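Local coordinates for putative Lipoprotein (Shewanella oneidensis, PDB 3U24) that is of unknown function but binds zinc and is probably related to metallopeptidases, at residues P328-F333 with R447-E452; N338-D343 with H414-V419. All coordinates share one frame; numbering follows the deposited sequence.

Contact 1. Residues P328-F333 with R447-E452; sequences PELIEF and RMMLEE
Met449, modelled as selenomethionine, reaches from helix 435-451 into the angle between Phe333 and Leu330 of helix 319-337. Its CE lies 3.7 Å from Phe333 CD1, while SE sits 3.9 Å from CE1 of the same ring. SE is 5.0 Å from the Phe333 ring centroid and 71° off the ring normal, an oblique Met-aromatic contact. The flexible, unbranched methionine side chain, with selenium standing in for sulfur, suits this place because it can fold; bends at chi2 and chi3 place the methyl against Phe333 and Leu330. Leu330 meets the same methyl from another direction, its CD2 4.0 Å from Met449 CE, with the two side chains crossing at about a right angle. This is apolar helix-to-helix packing beside the zinc-binding part of the fold, since helix 435-451 also carries the zinc ligand Glu439, and Ile407 of helix 401-409 touches both Leu330 and Met449. Phe333 reaches toward helix 435-451 with its CG anti to the backbone N (chi1 177°), which brings its CZ to 3.8 Å from Glu452 O. That carbonyl oxygen lies at the ring edge, near its plane, where the slightly positive ring hydrogens probably tolerate it well. An alanine at this position would remove the ring and is likely to leave the end of Met449 free to turn beside a gap. Tyr454 packs edge-to-face with Phe333.

Contact 2. Residues N338-D343 with H414-V419; sequences NIVTLD and HYTQLV. With ZN (zinc ion), chain F.
Thr416 overlaps Leu342: CG2 lies 3.9 Å from Leu342 CD2, and the two side chains cross at about a right angle. Val340 adds a looser touch, its CG1 4.3 Å from Thr416 CG2. Threonine suits the place because it offers both a methyl and a hydroxyl. With CG2 anti to the backbone N and OG1 beside it (chi1 -55°), Leu342 CD2 lies equally near both branches; CG2 also meets the valine, and OG1 is hydrogen-bonded to Ala410 O, in the short link before the helix. Leucine and valine give the irregular 338-343 segment apolar groups to lay against helix 414-423. That segment starts at Asn338, whose positive phi belongs to the Schellman motif ending helix 319-337, and asparagine accepts such a conformation more readily than most residues.

At the start of the other segment His414 turns to the metal, its NE2 binding zinc at 2.1 Å, with a water also 2.1 Å from the zinc and in the plane of the imidazole. His408 and Glu439 complete the protein ligands, an arrangement consistent with a zinc-metallopeptidase-like site. Thr341 O is hydrogen-bonded to Tyr420 OH further along the helix, but between these six-residue segments no hydrogen bond or charge pair forms and mainly apolar groups meet: His414 is used for the zinc and the Thr416 hydroxyl for Ala410 O.

Overall arrangement
Both contacts lie away from the centre of the chain, on the same side, their centres about 11 Å apart. Contact 2 is the more buried though the smaller, contact 1 only partly buried. Helix 319-337 supplies one side of contact 1 and runs on into the loop of contact 2, where Ile339 turns back to join them: its CD1 packs 3.7 Å from Phe333 CE1, and its CG2 touches Met448. Both are mainly apolar, but contact 1 adds a selenium-aromatic pairing between two helices and a backbone oxygen at a ring edge, whereas contact 2 sets aliphatic groups of a loop against a helix that binds zinc. Through Glu439 and His414, helices 435-451 and 414-423 share that metal.

Contact 1. Residues P328-F333 with R447-E452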
loop_
_atom_site.group_PDB
_atom_site.type_symbol
_atom_site.label_atom_id
_atom_site.label_comp_id
_atom_site.label_asym_id
_atom_site.label_seq_id
_atom_site.Cartn_x
_atom_site.Cartn_y
_atom_site.Cartn_z
ATOM N N PRO A 328 -2.342 -25.393 4.952
ATOM C CA PRO A 328 -1.555 -26.603 4.769
ATOM C C PRO A 328 -1.788 -27.291 3.440
ATOM O O PRO A 328 -0.919 -28.022 2.997
ATOM C CB PRO A 328 -1.974 -27.524 5.943
ATOM C CG PRO A 328 -2.722 -26.652 6.925
ATOM C CD PRO A 328 -2.791 -25.238 6.342
ATOM N N GLU A 329 -2.937 -27.078 2.814
ATOM C CA GLU A 329 -3.170 -27.628 1.477
ATOM C C GLU A 329 -2.289 -26.928 0.419
ATOM O O GLU A 329 -1.791 -27.551 -0.508
ATOM C CB GLU A 329 -4.650 -27.551 1.075
ATOM C CG GLU A 329 -5.558 -28.574 1.788
ATOM C CD GLU A 329 -7.074 -28.348 1.561
ATOM O OE1 GLU A 329 -7.504 -27.266 1.049
ATOM O OE2 GLU A 329 -7.856 -29.271 1.915
ATOM N N LEU A 330 -2.112 -25.632 0.563
ATOM C CA LEU A 330 -1.247 -24.875 -0.337
ATOM C C LEU A 330 0.220 -25.276 -0.110
ATOM O O LEU A 330 0.966 -25.416 -1.089
ATOM C CB LEU A 330 -1.432 -23.342 -0.141
ATOM C CG LEU A 330 -2.856 -22.784 -0.459
ATOM C CD1 LEU A 330 -2.956 -21.334 -0.048
ATOM C CD2 LEU A 330 -3.203 -22.945 -1.942
ATOM N N ILE A 331 0.613 -25.455 1.168
ATOM C CA ILE A 331 1.954 -25.898 1.521
ATOM C C ILE A 331 2.238 -27.227 0.831
ATOM O O ILE A 331 3.283 -27.390 0.178
ATOM C CB ILE A 331 2.161 -26.020 3.048
ATOM C CG1 ILE A 331 2.125 -24.624 3.715
ATOM C CG2 ILE A 331 3.503 -26.751 3.401
ATOM C CD1 ILE A 331 2.122 -24.700 5.239
ATOM N N GLU A 332 1.279 -28.146 0.923
ATOM C CA GLU A 332 1.439 -29.472 0.324
ATOM C C GLU A 332 1.583 -29.319 -1.181
ATOM O O GLU A 332 2.463 -29.905 -1.789
ATOM C CB GLU A 332 0.262 -30.395 0.694
ATOM C CG GLU A 332 0.239 -31.741 -0.023
ATOM C CD GLU A 332 -1.058 -32.567 0.165
ATOM O OE1 GLU A 332 -2.181 -32.007 0.370
ATOM O OE2 GLU A 332 -0.950 -33.814 0.065
ATOM N N PHE A 333 0.734 -28.511 -1.785
ATOM C CA PHE A 333 0.804 -28.352 -3.217
ATOM C C PHE A 333 2.168 -27.748 -3.658
ATOM O O PHE A 333 2.773 -28.228 -4.593
ATOM C CB PHE A 333 -0.397 -27.564 -3.731
ATOM C CG PHE A 333 -0.349 -27.315 -5.191
ATOM C CD1 PHE A 333 0.392 -26.248 -5.695
ATOM C CD2 PHE A 333 -1.006 -28.166 -6.080
ATOM C CE1 PHE A 333 0.488 -26.034 -7.055
ATOM C CE2 PHE A 333 -0.923 -27.933 -7.455
ATOM C CZ PHE A 333 -0.170 -26.861 -7.938
ATOM N N ARG A 447 -1.174 -16.473 -10.654
ATOM C CA ARG A 447 -1.106 -16.968 -12.005
ATOM C C ARG A 447 -0.218 -18.213 -12.096
ATOM O O ARG A 447 -0.609 -19.243 -12.661
ATOM C CB ARG A 447 -0.644 -15.830 -12.915
ATOM C CG ARG A 447 -0.151 -16.206 -14.292
ATOM C CD ARG A 447 -1.228 -16.615 -15.244
ATOM N NE ARG A 447 -2.092 -15.470 -15.546
ATOM C CZ ARG A 447 -2.870 -15.340 -16.632
ATOM N NH1 ARG A 447 -2.908 -16.301 -17.581
ATOM N NH2 ARG A 447 -3.600 -14.223 -16.748
HETATM N N MSE A 448 0.969 -18.114 -11.513
HETATM C CA MSE A 448 1.942 -19.213 -11.518
HETATM C C MSE A 448 1.331 -20.467 -10.888
HETATM O O MSE A 448 1.440 -21.528 -11.456
HETATM C CB MSE A 448 3.208 -18.786 -10.773
HETATM C CG MSE A 448 4.310 -19.810 -10.730
HETATM SE SE MSE A 448 4.055 -20.959 -9.176
HETATM C CE MSE A 448 4.460 -19.648 -7.752
HETATM N N MSE A 449 0.677 -20.356 -9.730
HETATM C CA MSE A 449 0.043 -21.563 -9.116
HETATM C C MSE A 449 -0.986 -22.256 -10.021
HETATM O O MSE A 449 -0.990 -23.472 -10.107
HETATM C CB MSE A 449 -0.642 -21.238 -7.794
HETATM C CG MSE A 449 0.319 -20.829 -6.725
HETATM SE SE MSE A 449 1.211 -22.384 -5.928
HETATM C CE MSE A 449 -0.181 -22.781 -4.540
ATOM N N LEU A 450 -1.845 -21.474 -10.672
ATOM C CA LEU A 450 -2.810 -22.040 -11.582
ATOM C C LEU A 450 -2.116 -22.641 -12.788
ATOM O O LEU A 450 -2.461 -23.758 -13.213
ATOM C CB LEU A 450 -3.850 -21.014 -12.044
ATOM C CG LEU A 450 -4.879 -20.459 -11.058
ATOM C CD1 LEU A 450 -5.913 -19.612 -11.808
ATOM C CD2 LEU A 450 -5.593 -21.558 -10.367
ATOM N N GLU A 451 -1.137 -21.931 -13.339
ATOM C CA GLU A 451 -0.384 -22.478 -14.493
ATOM C C GLU A 451 0.269 -23.809 -14.153
ATOM O O GLU A 451 0.363 -24.683 -15.032
ATOM C CB GLU A 451 0.700 -21.519 -15.004
ATOM C CG GLU A 451 0.176 -20.245 -15.677
ATOM C CD GLU A 451 1.279 -19.324 -16.180
ATOM O OE1 GLU A 451 2.468 -19.508 -15.794
ATOM O OE2 GLU A 451 0.958 -18.408 -16.981
ATOM N N GLU A 452 0.702 -23.964 -12.895
ATOM C CA GLU A 452 1.392 -25.198 -12.454
ATOM C C GLU A 452 0.405 -26.282 -12.049
ATOM O O GLU A 452 0.803 -27.356 -11.590
ATOM C CB GLU A 452 2.339 -24.931 -11.263
ATOM C CG GLU A 452 3.579 -24.139 -11.586
ATOM C CD GLU A 452 4.360 -24.713 -12.753
ATOM O OE1 GLU A 452 4.769 -25.904 -12.672
ATOM O OE2 GLU A 452 4.570 -23.968 -13.757
#

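Contact 2. Residues N338-D343 with H414-V419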
loop_
_atom_site.group_PDB
_atom_site.type_symbol
_atom_site.label_atom_id
_atom_site.label_comp_id
_atom_site.label_asym_id
_atom_site.label_seq_id
_atom_site.Cartn_x
_atom_site.Cartn_y
_atom_site.Cartn_z
ATOM N N ASN A 338 7.200 -28.608 -6.333
ATOM C CA ASN A 338 8.524 -28.010 -6.324
ATOM C C ASN A 338 8.566 -26.571 -6.766
ATOM O O ASN A 338 9.436 -26.173 -7.523
ATOM C CB ASN A 338 9.451 -28.802 -7.238
ATOM C CG ASN A 338 10.067 -29.941 -6.520
ATOM O OD1 ASN A 338 10.633 -29.750 -5.435
ATOM N ND2 ASN A 338 9.957 -31.118 -7.080
ATOM N N ILE A 339 7.634 -25.782 -6.271
ATOM C CA ILE A 339 7.525 -24.407 -6.665
ATOM C C ILE A 339 8.561 -23.520 -5.920
ATOM O O ILE A 339 9.213 -22.687 -6.524
ATOM C CB ILE A 339 6.085 -23.995 -6.440
ATOM C CG1 ILE A 339 5.240 -24.711 -7.514
ATOM C CG2 ILE A 339 5.947 -22.473 -6.441
ATOM C CD1 ILE A 339 3.755 -24.404 -7.461
ATOM N N VAL A 340 8.748 -23.750 -4.628
ATOM C CA VAL A 340 9.674 -22.945 -3.827
ATOM C C VAL A 340 9.890 -23.665 -2.496
ATOM O O VAL A 340 8.978 -24.264 -1.988
ATOM C CB VAL A 340 9.099 -21.514 -3.600
ATOM C CG1 VAL A 340 7.950 -21.563 -2.617
ATOM C CG2 VAL A 340 10.162 -20.557 -3.130
ATOM N N THR A 341 11.090 -23.647 -1.943
ATOM C CA THR A 341 11.328 -24.276 -0.641
ATOM C C THR A 341 10.568 -23.520 0.445
ATOM O O THR A 341 10.728 -22.316 0.592
ATOM C CB THR A 341 12.830 -24.283 -0.267
ATOM O OG1 THR A 341 13.587 -24.914 -1.305
ATOM C CG2 THR A 341 13.091 -25.024 1.106
ATOM N N LEU A 342 9.764 -24.232 1.205
ATOM C CA LEU A 342 9.129 -23.703 2.404
ATOM C C LEU A 342 9.738 -24.342 3.657
ATOM O O LEU A 342 10.067 -25.499 3.627
ATOM C CB LEU A 342 7.636 -24.029 2.361
ATOM C CG LEU A 342 6.879 -23.462 1.177
ATOM C CD1 LEU A 342 5.470 -24.053 1.160
ATOM C CD2 LEU A 342 6.885 -21.934 1.253
ATOM N N ASP A 343 9.876 -23.601 4.754
ATOM C CA ASP A 343 10.430 -24.155 6.005
ATOM C C ASP A 343 9.308 -24.607 6.956
ATOM O O ASP A 343 8.633 -23.755 7.525
ATOM C CB ASP A 343 11.306 -23.099 6.694
ATOM C CG ASP A 343 11.951 -23.614 7.980
ATOM O OD1 ASP A 343 13.194 -23.775 8.009
ATOM O OD2 ASP A 343 11.217 -23.863 8.966
ATOM N N HIS A 414 2.485 -13.279 -0.066
ATOM C CA HIS A 414 3.128 -12.336 0.872
ATOM C C HIS A 414 3.903 -12.958 1.970
ATOM O O HIS A 414 5.001 -12.504 2.247
ATOM C CB HIS A 414 2.143 -11.365 1.481
ATOM C CG HIS A 414 1.663 -10.339 0.531
ATOM N ND1 HIS A 414 2.487 -9.717 -0.339
ATOM C CD2 HIS A 414 0.407 -9.823 0.320
ATOM C CE1 HIS A 414 1.767 -8.865 -1.072
ATOM N NE2 HIS A 414 0.509 -8.896 -0.622
ATOM N N TYR A 415 3.380 -13.979 2.634
ATOM C CA TYR A 415 4.090 -14.500 3.821
ATOM C C TYR A 415 5.403 -15.153 3.393
ATOM O O TYR A 415 6.459 -14.912 4.015
ATOM C CB TYR A 415 3.237 -15.469 4.649
ATOM C CG TYR A 415 3.982 -16.161 5.776
ATOM C CD1 TYR A 415 4.378 -15.468 6.880
ATOM C CD2 TYR A 415 4.301 -17.529 5.718
ATOM C CE1 TYR A 415 5.070 -16.076 7.900
ATOM C CE2 TYR A 415 4.980 -18.147 6.746
ATOM C CZ TYR A 415 5.371 -17.399 7.841
ATOM O OH TYR A 415 6.055 -17.975 8.936
ATOM N N THR A 416 5.349 -15.935 2.321
ATOM C CA THR A 416 6.528 -16.573 1.808
ATOM C C THR A 416 7.593 -15.581 1.400
ATOM O O THR A 416 8.768 -15.754 1.743
ATOM C CB THR A 416 6.190 -17.471 0.638
ATOM O OG1 THR A 416 5.191 -18.387 1.089
ATOM C CG2 THR A 416 7.402 -18.267 0.165
ATOM N N GLN A 417 7.191 -14.545 0.675
ATOM C CA GLN A 417 8.125 -13.522 0.261
ATOM C C GLN A 417 8.730 -12.793 1.471
ATOM O O GLN A 417 9.911 -12.421 1.433
ATOM C CB GLN A 417 7.432 -12.524 -0.677
ATOM C CG GLN A 417 8.369 -11.492 -1.318
ATOM C CD GLN A 417 8.463 -10.146 -0.576
ATOM O OE1 GLN A 417 9.563 -9.582 -0.414
ATOM N NE2 GLN A 417 7.333 -9.606 -0.186
ATOM N N LEU A 418 7.939 -12.585 2.527
ATOM C CA LEU A 418 8.472 -11.949 3.744
ATOM C C LEU A 418 9.524 -12.835 4.414
ATOM O O LEU A 418 10.547 -12.351 4.834
ATOM C CB LEU A 418 7.351 -11.652 4.755
ATOM C CG LEU A 418 7.703 -11.238 6.205
ATOM C CD1 LEU A 418 8.332 -9.842 6.251
ATOM C CD2 LEU A 418 6.439 -11.260 7.067
ATOM N N VAL A 419 9.252 -14.121 4.554
ATOM C CA VAL A 419 10.248 -15.043 5.095
ATOM C C VAL A 419 11.540 -14.995 4.269
ATOM O O VAL A 419 12.636 -14.869 4.825
ATOM C CB VAL A 419 9.730 -16.489 5.183
ATOM C CG1 VAL A 419 10.876 -17.440 5.588
ATOM C CG2 VAL A 419 8.576 -16.565 6.168
HETATM ZN ZN ZN F . -1.153 -8.014 -1.647
HETATM O O HOH W 1 -2.613 -7.647 -0.130
#